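Local coordinates for oxalate biosynthetic component 1 (Burkholderia thailandensis, PDB 5IKY), which makes oxalate in quorum sensing-dependent oxalogenesis, combining a serine hydrolase activity with an additional lyase activity in a single chain, at residues A9-A14 against D211-A216; V223-T228 against G475-L480; R262-L267 against L276-S281. All blocks are in the same frame, centred on the assembly; numbering follows the deposited sequence.

Interaction 1: residues A9-A14 against D211-A216; sequences AAPVGA and DASREA
Ala9 and Pro11 press their side chains onto Ala216 and Ala212 of helix 206-218, and this pair of apolar touches carries the contact. The closer one joins two methyl groups, Ala9 CB and Ala216 CB, at 3.6 Å. In the other, Pro11 CB lies 3.9 Å from Ala212 CB. Spacing explains the match: Ala212 and Ala216 are one helical turn apart, linked by the bond from Ala216 N to Ala212 O (3.2 Å), while Ala9 ends strand 4-9 and Pro11 lies two residues on, in the loop that follows. Such small groups let the backbones come near, with 6.4 Å between Ala9 CA and Ala216 CA.

Packing slackens at Pro11 CG, which is 4.2 Å from Ser213 OG. That hydroxyl sits beside its own backbone N (chi1 -61°) and is hydrogen-bonded to Ile209 O, one turn earlier, so its polarity is spent within the helix. Farther round, the helix becomes a solvent side: Asp211 is exposed, Arg214 and Glu215 are partly so, and Arg214 forms a salt bridge with Glu271.

In the TIM-barrel region this seats the first barrel strand and its following loop on the helix that precedes strand 223-226. Thr497 of helix 497-510 also packs on Ala9, Pro11 and Ala216, at the same junction. With 146 Å² buried and only apolar atoms in close touch, the chemistry implies that shape and small size, not polar pairing, fix the spacing of loop and helix.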
ATOM      1  N   ALA A   9       5.185 -12.863  -5.195  1.00 44.60           N
ATOM      2  CA  ALA A   9       4.669 -12.511  -6.513  1.00 38.68           C
ATOM      3  C   ALA A   9       5.805 -12.454  -7.528  1.00 55.77           C
ATOM      4  O   ALA A   9       6.820 -11.795  -7.295  1.00 47.03           O
ATOM      5  CB  ALA A   9       3.935 -11.186  -6.459  1.00 37.94           C
ATOM      6  N   ALA A  10       5.629 -13.156  -8.644  1.00 47.38           N
ATOM      7  CA  ALA A  10       6.638 -13.209  -9.699  1.00 45.05           C
ATOM      8  C   ALA A  10       6.062 -12.696 -11.019  1.00 44.88           C
ATOM      9  O   ALA A  10       5.594 -13.482 -11.845  1.00 45.89           O
ATOM     10  CB  ALA A  10       7.158 -14.628  -9.859  1.00 38.04           C
ATOM     11  N   PRO A  11       6.098 -11.371 -11.218  1.00 43.65           N
ATOM     12  CA  PRO A  11       5.383 -10.707 -12.316  1.00 45.36           C
ATOM     13  C   PRO A  11       6.026 -10.788 -13.704  1.00 47.03           C
ATOM     14  O   PRO A  11       5.346 -10.469 -14.676  1.00 63.53           O
ATOM     15  CB  PRO A  11       5.330  -9.246 -11.850  1.00 38.08           C
ATOM     16  CG  PRO A  11       6.533  -9.088 -10.996  1.00 37.73           C
ATOM     17  CD  PRO A  11       6.717 -10.403 -10.295  1.00 38.60           C
ATOM     18  N   VAL A  12       7.288 -11.195 -13.813  1.00 51.31           N
ATOM     19  CA  VAL A  12       7.970 -11.112 -15.105  1.00 48.05           C
ATOM     20  C   VAL A  12       8.412 -12.468 -15.646  1.00 47.79           C
ATOM     21  O   VAL A  12       7.890 -12.944 -16.655  1.00 54.82           O
ATOM     22  CB  VAL A  12       9.205 -10.191 -15.029  1.00 52.44           C
ATOM     23  CG1 VAL A  12       9.799  -9.990 -16.416  1.00 54.11           C
ATOM     24  CG2 VAL A  12       8.827  -8.849 -14.416  1.00 46.04           C
ATOM     25  N   GLY A  13       9.391 -13.078 -14.990  1.00 54.55           N
ATOM     26  CA  GLY A  13       9.857 -14.391 -15.390  1.00 41.22           C
ATOM     27  C   GLY A  13      10.775 -14.389 -16.597  1.00 44.33           C
ATOM     28  O   GLY A  13      11.260 -13.341 -17.026  1.00 49.24           O
ATOM     29  N   ALA A  14      11.000 -15.575 -17.152  1.00 50.43           N
ATOM     30  CA  ALA A  14      11.949 -15.750 -18.245  1.00 62.78           C
ATOM     31  C   ALA A  14      11.274 -16.179 -19.547  1.00 52.28           C
ATOM     32  O   ALA A  14      11.702 -15.790 -20.634  1.00 61.00           O
ATOM     33  CB  ALA A  14      13.013 -16.771 -17.849  1.00 40.68           C
ATOM     34  N   ASP A 211       4.886  -1.132 -11.924  1.00 46.98           N
ATOM     35  CA  ASP A 211       3.435  -1.143 -11.768  1.00 40.95           C
ATOM     36  C   ASP A 211       2.900  -2.524 -11.396  1.00 51.96           C
ATOM     37  O   ASP A 211       2.060  -2.649 -10.507  1.00 43.58           O
ATOM     38  CB  ASP A 211       2.756  -0.649 -13.045  1.00 47.29           C
ATOM     39  CG  ASP A 211       2.915   0.843 -13.244  1.00 72.29           C
ATOM     40  OD1 ASP A 211       3.160   1.551 -12.244  1.00 72.04           O
ATOM     41  OD2 ASP A 211       2.790   1.311 -14.397  1.00 90.65           O
ATOM     42  N   ALA A 212       3.390  -3.558 -12.073  1.00 42.76           N
ATOM     43  CA  ALA A 212       2.944  -4.920 -11.799  1.00 42.09           C
ATOM     44  C   ALA A 212       3.278  -5.321 -10.365  1.00 50.59           C
ATOM     45  O   ALA A 212       2.505  -6.022  -9.709  1.00 49.38           O
ATOM     46  CB  ALA A 212       3.570  -5.895 -12.785  1.00 38.85           C
ATOM     47  N   SER A 213       4.430  -4.865  -9.885  1.00 44.91           N
ATOM     48  CA  SER A 213       4.860  -5.145  -8.520  1.00 37.67           C
ATOM     49  C   SER A 213       3.944  -4.471  -7.503  1.00 43.88           C
ATOM     50  O   SER A 213       3.516  -5.097  -6.530  1.00 43.59           O
ATOM     51  CB  SER A 213       6.301  -4.683  -8.314  1.00 39.27           C
ATOM     52  OG  SER A 213       7.183  -5.366  -9.191  1.00 44.06           O
ATOM     53  N   ARG A 214       3.649  -3.195  -7.736  1.00 41.14           N
ATOM     54  CA  ARG A 214       2.775  -2.429  -6.854  1.00 38.58           C
ATOM     55  C   ARG A 214       1.392  -3.067  -6.734  1.00 43.79           C
ATOM     56  O   ARG A 214       0.825  -3.144  -5.639  1.00 45.80           O
ATOM     57  CB  ARG A 214       2.641  -0.987  -7.356  1.00 46.77           C
ATOM     58  CG  ARG A 214       3.959  -0.227  -7.449  1.00 44.47           C
ATOM     59  CD  ARG A 214       4.062   0.867  -6.405  1.00 45.74           C
ATOM     60  NE  ARG A 214       3.318   2.067  -6.772  1.00 60.24           N
ATOM     61  CZ  ARG A 214       2.647   2.826  -5.911  1.00 57.85           C
ATOM     62  NH1 ARG A 214       2.616   2.506  -4.626  1.00 60.93           N
ATOM     63  NH2 ARG A 214       2.004   3.905  -6.336  1.00 57.63           N
ATOM     64  N   GLU A 215       0.854  -3.525  -7.860  1.00 44.54           N
ATOM     65  CA  GLU A 215      -0.456  -4.170  -7.881  1.00 42.76           C
ATOM     66  C   GLU A 215      -0.448  -5.440  -7.039  1.00 54.07           C
ATOM     67  O   GLU A 215      -1.392  -5.719  -6.303  1.00 59.74           O
ATOM     68  CB  GLU A 215      -0.871  -4.499  -9.313  1.00 43.49           C
ATOM     69  CG  GLU A 215      -1.017  -3.291 -10.221  1.00 71.57           C
ATOM     70  CD  GLU A 215      -1.115  -3.677 -11.685  1.00 92.46           C
ATOM     71  OE1 GLU A 215      -1.196  -4.890 -11.977  1.00 97.86           O
ATOM     72  OE2 GLU A 215      -1.107  -2.768 -12.543  1.00 91.60           O
ATOM     73  N   ALA A 216       0.632  -6.202  -7.155  1.00 46.42           N
ATOM     74  CA  ALA A 216       0.778  -7.448  -6.420  1.00 46.21           C
ATOM     75  C   ALA A 216       0.874  -7.196  -4.918  1.00 56.88           C
ATOM     76  O   ALA A 216       0.287  -7.925  -4.118  1.00 42.51           O
ATOM     77  CB  ALA A 216       1.999  -8.203  -6.910  1.00 40.67           C
TER

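Interaction 2: residues V223-T228 against G475-L480; sequences VVHLHT and GLEDAL. With MG (magnesium ion), chain B.
His227 NE2 and Glu477 OE2 stand 3.4 Å apart without a hydrogen bond between them, because both are ligands of one magnesium ion. The ion is 2.3 Å from His227 NE2 and 2.4 Å from Glu477 OE2. A nitrogen ligand is notable here, since magnesium generally prefers oxygen. A water completes the ligands seen, at 2.6 Å from the ion. The imidazole of His227 and the carboxylate are turned 90° against each other, and the two side chains cross at about a right angle.

Glu477 reaches the metal from its loop by a fully extended chain, with CG anti to the backbone N (chi1 170°). The turn beneath it is pinned by Gly475 O, which accepts from both Asp478 N and Ala479 N. The other carboxylate oxygen, OE1, does different work: it lies over one face of the His225 ring and accepts a hydrogen bond from a second water, 2.7 Å away. This water also donates to His225 O (2.9 Å), tying the end of strand 223-226 to the loop after strand 471-474. Asn253 OD1, a second-shell partner, is hydrogen-bonded to His227 ND1 and thereby limits rotation of the ring whose other nitrogen meets the metal.

His225 NE2 approaches the ion to 3.1 Å, too long to count as a bond in this structure. Still, the His-X-His sequence at a strand end plus a glutamate from the last strand's loop resembles the metal site of beta-keto acid cleavage enzymes. Its position at the C-terminal ends of barrel strands is where TIM-barrel active sites lie. The chemistry implies loop and strand joined through ion and water, not by a direct hydrogen bond; as in that family, such a metal site would probably serve the lyase activity.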
ATOM      1  N   VAL A 223       6.520 -10.593  -0.887  1.00 42.44           N
ATOM      2  CA  VAL A 223       7.784 -10.658  -1.612  1.00 36.49           C
ATOM      3  C   VAL A 223       7.560 -10.486  -3.114  1.00 52.65           C
ATOM      4  O   VAL A 223       6.593 -10.987  -3.668  1.00 39.39           O
ATOM      5  CB  VAL A 223       8.511 -11.989  -1.364  1.00 40.03           C
ATOM      6  CG1 VAL A 223       9.889 -11.975  -2.005  1.00 39.79           C
ATOM      7  CG2 VAL A 223       8.626 -12.258   0.130  1.00 43.16           C
ATOM      8  N   VAL A 224       8.463  -9.786  -3.784  1.00 42.02           N
ATOM      9  CA  VAL A 224       8.361  -9.641  -5.229  1.00 42.13           C
ATOM     10  C   VAL A 224       9.574 -10.274  -5.908  1.00 48.91           C
ATOM     11  O   VAL A 224      10.670  -9.852  -5.738  1.00 44.87           O
ATOM     12  CB  VAL A 224       8.228  -8.182  -5.629  1.00 40.47           C
ATOM     13  CG1 VAL A 224       8.011  -8.049  -7.114  1.00 53.58           C
ATOM     14  CG2 VAL A 224       7.090  -7.520  -4.890  1.00 48.51           C
ATOM     15  N   HIS A 225       9.337 -11.296  -6.717  1.00 56.50           N
ATOM     16  CA  HIS A 225      10.400 -11.909  -7.513  1.00 51.50           C
ATOM     17  C   HIS A 225      10.617 -11.113  -8.798  1.00 47.21           C
ATOM     18  O   HIS A 225       9.693 -11.088  -9.611  1.00 58.83           O
ATOM     19  CB  HIS A 225      10.099 -13.328  -7.974  1.00 77.43           C
ATOM     20  CG  HIS A 225      11.326 -14.101  -8.275  1.00 67.55           C
ATOM     21  ND1 HIS A 225      12.412 -13.551  -8.949  1.00106.25           N
ATOM     22  CD2 HIS A 225      11.497 -15.428  -8.278  1.00 84.93           C
ATOM     23  CE1 HIS A 225      13.300 -14.522  -9.142  1.00 67.32           C
ATOM     24  NE2 HIS A 225      12.764 -15.660  -8.759  1.00 83.69           N
ATOM     25  N   LEU A 226      11.830 -10.622  -9.076  1.00 47.46           N
ATOM     26  CA  LEU A 226      11.962  -9.883 -10.323  1.00 43.28           C
ATOM     27  C   LEU A 226      12.900 -10.496 -11.376  1.00 45.31           C
ATOM     28  O   LEU A 226      13.933 -11.084 -11.049  1.00 45.35           O
ATOM     29  CB  LEU A 226      12.371  -8.452 -10.025  1.00 45.16           C
ATOM     30  CG  LEU A 226      11.350  -7.609  -9.265  1.00 44.53           C
ATOM     31  CD1 LEU A 226      11.910  -6.226  -9.017  1.00 37.41           C
ATOM     32  CD2 LEU A 226      10.023  -7.530 -10.014  1.00 41.76           C
ATOM     33  N   HIS A 227      12.507 -10.335 -12.642  1.00 40.29           N
ATOM     34  CA  HIS A 227      13.370 -10.563 -13.806  1.00 37.20           C
ATOM     35  C   HIS A 227      13.387  -9.308 -14.690  1.00 47.96           C
ATOM     36  O   HIS A 227      12.538  -8.421 -14.547  1.00 40.99           O
ATOM     37  CB  HIS A 227      12.883 -11.737 -14.661  1.00 37.64           C
ATOM     38  CG  HIS A 227      13.030 -13.083 -14.026  1.00 47.60           C
ATOM     39  ND1 HIS A 227      13.812 -14.078 -14.573  1.00 43.94           N
ATOM     40  CD2 HIS A 227      12.461 -13.617 -12.920  1.00 60.88           C
ATOM     41  CE1 HIS A 227      13.734 -15.161 -13.820  1.00 53.88           C
ATOM     42  NE2 HIS A 227      12.922 -14.907 -12.810  1.00 65.78           N
ATOM     43  N   THR A 228      14.333  -9.248 -15.622  1.00 37.59           N
ATOM     44  CA  THR A 228      14.318  -8.219 -16.659  1.00 42.22           C
ATOM     45  C   THR A 228      14.516  -8.854 -18.036  1.00 46.03           C
ATOM     46  O   THR A 228      14.968  -9.993 -18.144  1.00 55.91           O
ATOM     47  CB  THR A 228      15.398  -7.142 -16.426  1.00 40.72           C
ATOM     48  OG1 THR A 228      16.667  -7.768 -16.202  1.00 41.01           O
ATOM     49  CG2 THR A 228      15.043  -6.282 -15.223  1.00 37.40           C
ATOM     50  N   GLY A 475       2.121 -15.708 -10.011  1.00 49.71           N
ATOM     51  CA  GLY A 475       2.572 -14.662 -10.912  1.00 44.88           C
ATOM     52  C   GLY A 475       2.568 -15.094 -12.364  1.00 50.19           C
ATOM     53  O   GLY A 475       2.440 -16.282 -12.668  1.00 52.26           O
ATOM     54  N   LEU A 476       2.715 -14.128 -13.266  1.00 49.97           N
ATOM     55  CA  LEU A 476       2.691 -14.414 -14.696  1.00 40.48           C
ATOM     56  C   LEU A 476       3.881 -15.271 -15.116  1.00 50.66           C
ATOM     57  O   LEU A 476       3.832 -15.950 -16.140  1.00 47.28           O
ATOM     58  CB  LEU A 476       2.664 -13.117 -15.504  1.00 40.43           C
ATOM     59  CG  LEU A 476       1.428 -12.240 -15.296  1.00 46.55           C
ATOM     60  CD1 LEU A 476       1.372 -11.136 -16.340  1.00 54.81           C
ATOM     61  CD2 LEU A 476       0.165 -13.080 -15.330  1.00 41.96           C
ATOM     62  N   GLU A 477       4.946 -15.238 -14.319  1.00 42.94           N
ATOM     63  CA  GLU A 477       6.104 -16.094 -14.554  1.00 46.61           C
ATOM     64  C   GLU A 477       5.713 -17.566 -14.591  1.00 43.08           C
ATOM     65  O   GLU A 477       6.242 -18.341 -15.389  1.00 65.06           O
ATOM     66  CB  GLU A 477       7.166 -15.869 -13.477  1.00 43.11           C
ATOM     67  CG  GLU A 477       8.295 -16.891 -13.503  1.00 64.94           C
ATOM     68  CD  GLU A 477       9.499 -16.455 -12.688  1.00 60.08           C
ATOM     69  OE1 GLU A 477       9.457 -15.350 -12.106  1.00 57.58           O
ATOM     70  OE2 GLU A 477      10.488 -17.215 -12.638  1.00 55.37           O
ATOM     71  N   ASP A 478       4.772 -17.943 -13.732  1.00 50.24           N
ATOM     72  CA  ASP A 478       4.376 -19.340 -13.593  1.00 52.63           C
ATOM     73  C   ASP A 478       3.151 -19.678 -14.435  1.00 62.36           C
ATOM     74  O   ASP A 478       3.121 -20.703 -15.117  1.00 74.85           O
ATOM     75  CB  ASP A 478       4.102 -19.668 -12.122  1.00 63.25           C
ATOM     76  CG  ASP A 478       5.291 -19.370 -11.224  1.00 67.59           C
ATOM     77  OD1 ASP A 478       6.437 -19.366 -11.726  1.00 68.22           O
ATOM     78  OD2 ASP A 478       5.079 -19.147 -10.014  1.00 64.04           O
ATOM     79  N   ALA A 479       2.140 -18.816 -14.384  1.00 59.89           N
ATOM     80  CA  ALA A 479       0.894 -19.055 -15.102  1.00 47.15           C
ATOM     81  C   ALA A 479       0.319 -17.758 -15.652  1.00 55.13           C
ATOM     82  O   ALA A 479       0.426 -16.707 -15.022  1.00 61.37           O
ATOM     83  CB  ALA A 479      -0.116 -19.737 -14.195  1.00 57.16           C
ATOM     84  N   LEU A 480      -0.300 -17.839 -16.825  1.00 61.70           N
ATOM     85  CA  LEU A 480      -0.852 -16.659 -17.480  1.00 53.54           C
ATOM     86  C   LEU A 480      -2.360 -16.548 -17.295  1.00 47.21           C
ATOM     87  O   LEU A 480      -2.965 -15.544 -17.671  1.00 57.60           O
ATOM     88  CB  LEU A 480      -0.516 -16.672 -18.970  1.00 53.46           C
ATOM     89  CG  LEU A 480       0.966 -16.637 -19.338  1.00 62.65           C
ATOM     90  CD1 LEU A 480       1.131 -16.547 -20.851  1.00 43.77           C
ATOM     91  CD2 LEU A 480       1.671 -15.480 -18.638  1.00 42.39           C
TER
HETATM   92 MG    MG B1201      12.579 -16.807 -11.598  1.00 54.40          MG
HETATM   93  O   HOH W   1       9.224 -12.671 -11.998  1.00 46.83           O
HETATM   94  O   HOH W   2      15.065 -17.305 -11.125  1.00 65.98           O

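Interaction 3: residues R262-L267 against L276-S281; sequences RIMPTL and LNLSTS
Three successive bends, with chi1, chi2 and chi3 all near -65°, fold the Met264 side chain so that its sulfur and terminal methyl meet Leu276 and Leu278. This is helix-on-strand packing in the TIM barrel: helix 257-270 covers the outer side of strand 275-278, the next strand in the chain. The short axes are 11.3 Å apart and nearly antiparallel at 169°, the geometry expected when a barrel helix runs back along the sheet.

Met264 CE touches Leu276 CD1 at 3.6 Å, the two side chains lying alongside one another and running opposite ways. Its SD lies 4.0 Å from Leu278 CD2, so the thioether spans both leucines. The other branch of Leu276, CD2, is met by Leu267 CD1, also at 4.0 Å. Between the leucines, Asn277 points away from the helix, and its ND2 is hydrogen-bonded to Glu348 OE1.

The helix is kinked at Pro265, whose nitrogen cannot donate. Just beyond, Thr266 N bonds only weakly to Arg262 O (3.5 Å), and the Thr266 hydroxyl supplements it: OG1 donates to Arg262 O at 2.9 Å.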
ATOM      1  N   ARG A 262      16.549   1.785 -12.423  1.00 45.72           N
ATOM      2  CA  ARG A 262      15.295   2.533 -12.388  1.00 55.01           C
ATOM      3  C   ARG A 262      14.272   1.852 -11.481  1.00 44.80           C
ATOM      4  O   ARG A 262      13.650   2.499 -10.638  1.00 56.76           O
ATOM      5  CB  ARG A 262      14.725   2.690 -13.801  1.00 38.69           C
ATOM      6  N   ILE A 263      14.112   0.543 -11.652  1.00 46.66           N
ATOM      7  CA  ILE A 263      13.136  -0.231 -10.887  1.00 43.78           C
ATOM      8  C   ILE A 263      13.355  -0.165  -9.373  1.00 44.20           C
ATOM      9  O   ILE A 263      12.432   0.151  -8.618  1.00 45.17           O
ATOM     10  CB  ILE A 263      13.147  -1.714 -11.316  1.00 46.48           C
ATOM     11  CG1 ILE A 263      12.632  -1.860 -12.748  1.00 45.78           C
ATOM     12  CG2 ILE A 263      12.310  -2.556 -10.363  1.00 41.54           C
ATOM     13  CD1 ILE A 263      12.770  -3.259 -13.302  1.00 39.70           C
ATOM     14  N   MET A 264      14.575  -0.459  -8.934  1.00 37.10           N
ATOM     15  CA  MET A 264      14.860  -0.585  -7.506  1.00 36.40           C
ATOM     16  C   MET A 264      14.656   0.705  -6.700  1.00 46.86           C
ATOM     17  O   MET A 264      13.974   0.673  -5.675  1.00 51.02           O
ATOM     18  CB  MET A 264      16.283  -1.118  -7.301  1.00 41.93           C
ATOM     19  CG  MET A 264      16.475  -2.530  -7.826  1.00 43.76           C
ATOM     20  SD  MET A 264      15.456  -3.710  -6.927  1.00 54.82           S
ATOM     21  CE  MET A 264      16.243  -3.643  -5.322  1.00 54.27           C
ATOM     22  N   PRO A 265      15.233   1.842  -7.144  1.00 52.85           N
ATOM     23  CA  PRO A 265      14.988   3.050  -6.346  1.00 47.19           C
ATOM     24  C   PRO A 265      13.513   3.438  -6.286  1.00 40.99           C
ATOM     25  O   PRO A 265      13.053   3.932  -5.257  1.00 49.78           O
ATOM     26  CB  PRO A 265      15.800   4.127  -7.076  1.00 37.81           C
ATOM     27  CG  PRO A 265      16.838   3.375  -7.826  1.00 52.51           C
ATOM     28  CD  PRO A 265      16.156   2.115  -8.262  1.00 55.47           C
ATOM     29  N   THR A 266      12.784   3.208  -7.374  1.00 44.13           N
ATOM     30  CA  THR A 266      11.356   3.509  -7.418  1.00 39.06           C
ATOM     31  C   THR A 266      10.583   2.672  -6.401  1.00 45.25           C
ATOM     32  O   THR A 266       9.763   3.196  -5.649  1.00 54.00           O
ATOM     33  CB  THR A 266      10.775   3.263  -8.821  1.00 48.19           C
ATOM     34  OG1 THR A 266      11.418   4.132  -9.761  1.00 47.10           O
ATOM     35  CG2 THR A 266       9.276   3.530  -8.837  1.00 39.83           C
ATOM     36  N   LEU A 267      10.857   1.370  -6.377  1.00 43.41           N
ATOM     37  CA  LEU A 267      10.197   0.471  -5.439  1.00 45.24           C
ATOM     38  C   LEU A 267      10.577   0.778  -3.992  1.00 50.56           C
ATOM     39  O   LEU A 267       9.737   0.699  -3.100  1.00 49.31           O
ATOM     40  CB  LEU A 267      10.523  -0.986  -5.773  1.00 41.68           C
ATOM     41  CG  LEU A 267       9.752  -1.565  -6.960  1.00 47.83           C
ATOM     42  CD1 LEU A 267      10.147  -3.013  -7.221  1.00 41.86           C
ATOM     43  CD2 LEU A 267       8.255  -1.452  -6.719  1.00 42.22           C
ATOM     44  N   LEU A 276      12.307  -7.495  -1.674  1.00 38.80           N
ATOM     45  CA  LEU A 276      12.658  -7.546  -3.086  1.00 35.39           C
ATOM     46  C   LEU A 276      13.591  -8.713  -3.364  1.00 45.11           C
ATOM     47  O   LEU A 276      14.625  -8.879  -2.711  1.00 38.06           O
ATOM     48  CB  LEU A 276      13.297  -6.226  -3.521  1.00 36.16           C
ATOM     49  CG  LEU A 276      12.428  -5.003  -3.211  1.00 44.09           C
ATOM     50  CD1 LEU A 276      13.117  -3.702  -3.605  1.00 42.62           C
ATOM     51  CD2 LEU A 276      11.073  -5.125  -3.892  1.00 40.01           C
ATOM     52  N   ASN A 277      13.206  -9.522  -4.343  1.00 46.60           N
ATOM     53  CA  ASN A 277      13.927 -10.738  -4.686  1.00 38.02           C
ATOM     54  C   ASN A 277      14.323 -10.709  -6.159  1.00 49.19           C
ATOM     55  O   ASN A 277      13.465 -10.774  -7.041  1.00 45.26           O
ATOM     56  CB  ASN A 277      13.059 -11.959  -4.357  1.00 35.79           C
ATOM     57  CG  ASN A 277      13.736 -13.278  -4.677  1.00 41.33           C
ATOM     58  OD1 ASN A 277      14.866 -13.317  -5.164  1.00 57.14           O
ATOM     59  ND2 ASN A 277      13.045 -14.375  -4.384  1.00 45.29           N
ATOM     60  N   LEU A 278      15.621 -10.596  -6.423  1.00 38.73           N
ATOM     61  CA  LEU A 278      16.106 -10.496  -7.797  1.00 46.45           C
ATOM     62  C   LEU A 278      16.616 -11.834  -8.314  1.00 46.38           C
ATOM     63  O   LEU A 278      17.311 -12.567  -7.611  1.00 50.06           O
ATOM     64  CB  LEU A 278      17.212  -9.445  -7.913  1.00 35.76           C
ATOM     65  CG  LEU A 278      16.922  -8.045  -7.368  1.00 50.16           C
ATOM     66  CD1 LEU A 278      17.972  -7.067  -7.868  1.00 37.39           C
ATOM     67  CD2 LEU A 278      15.520  -7.577  -7.732  1.00 39.05           C
ATOM     68  N   SER A 279      16.263 -12.144  -9.554  1.00 37.86           N
ATOM     69  CA  SER A 279      16.717 -13.365 -10.199  1.00 47.71           C
ATOM     70  C   SER A 279      18.182 -13.250 -10.609  1.00 48.34           C
ATOM     71  O   SER A 279      18.617 -12.208 -11.093  1.00 46.61           O
ATOM     72  CB  SER A 279      15.849 -13.672 -11.421  1.00 37.04           C
ATOM     73  OG  SER A 279      16.174 -14.930 -11.975  1.00 50.52           O
ATOM     74  N   THR A 280      18.943 -14.319 -10.400  1.00 49.03           N
ATOM     75  CA  THR A 280      20.323 -14.372 -10.867  1.00 37.40           C
ATOM     76  C   THR A 280      20.418 -15.382 -12.002  1.00 49.30           C
ATOM     77  O   THR A 280      21.506 -15.715 -12.470  1.00 55.64           O
ATOM     78  CB  THR A 280      21.303 -14.753  -9.741  1.00 45.52           C
ATOM     79  OG1 THR A 280      21.008 -16.077  -9.276  1.00 51.79           O
ATOM     80  CG2 THR A 280      21.189 -13.776  -8.580  1.00 36.92           C
ATOM     81  N   SER A 281      19.254 -15.857 -12.434  1.00 47.06           N
ATOM     82  CA  SER A 281      19.146 -16.898 -13.448  1.00 54.05           C
ATOM     83  C   SER A 281      19.815 -16.520 -14.765  1.00 65.45           C
ATOM     84  O   SER A 281      19.751 -15.371 -15.204  1.00 53.17           O
ATOM     85  CB  SER A 281      17.672 -17.229 -13.692  1.00 55.70           C
ATOM     86  OG  SER A 281      17.514 -18.081 -14.808  1.00 60.11           O
TER

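From the N terminus, strand 4-9 leads into the first segment of interaction 1, which closes on helix 206-218 after a loop of 196 residues. Interaction 2 opens only afterwards, at strand 223-226, and closes 246 residues later in the loop after strand 471-474. Interaction 3, a short loop of eight residues, is nested within it. No pair crosses. Parallel neighbours connect them: Ala9 O is 2.6 Å from His225 N, and Asn277 O is 2.6 Å from Leu226 N, both probable hydrogen bonds. Interactions 1 and 3 thus join helices to the barrel's outside, while interaction 2 links strand ends around the metal.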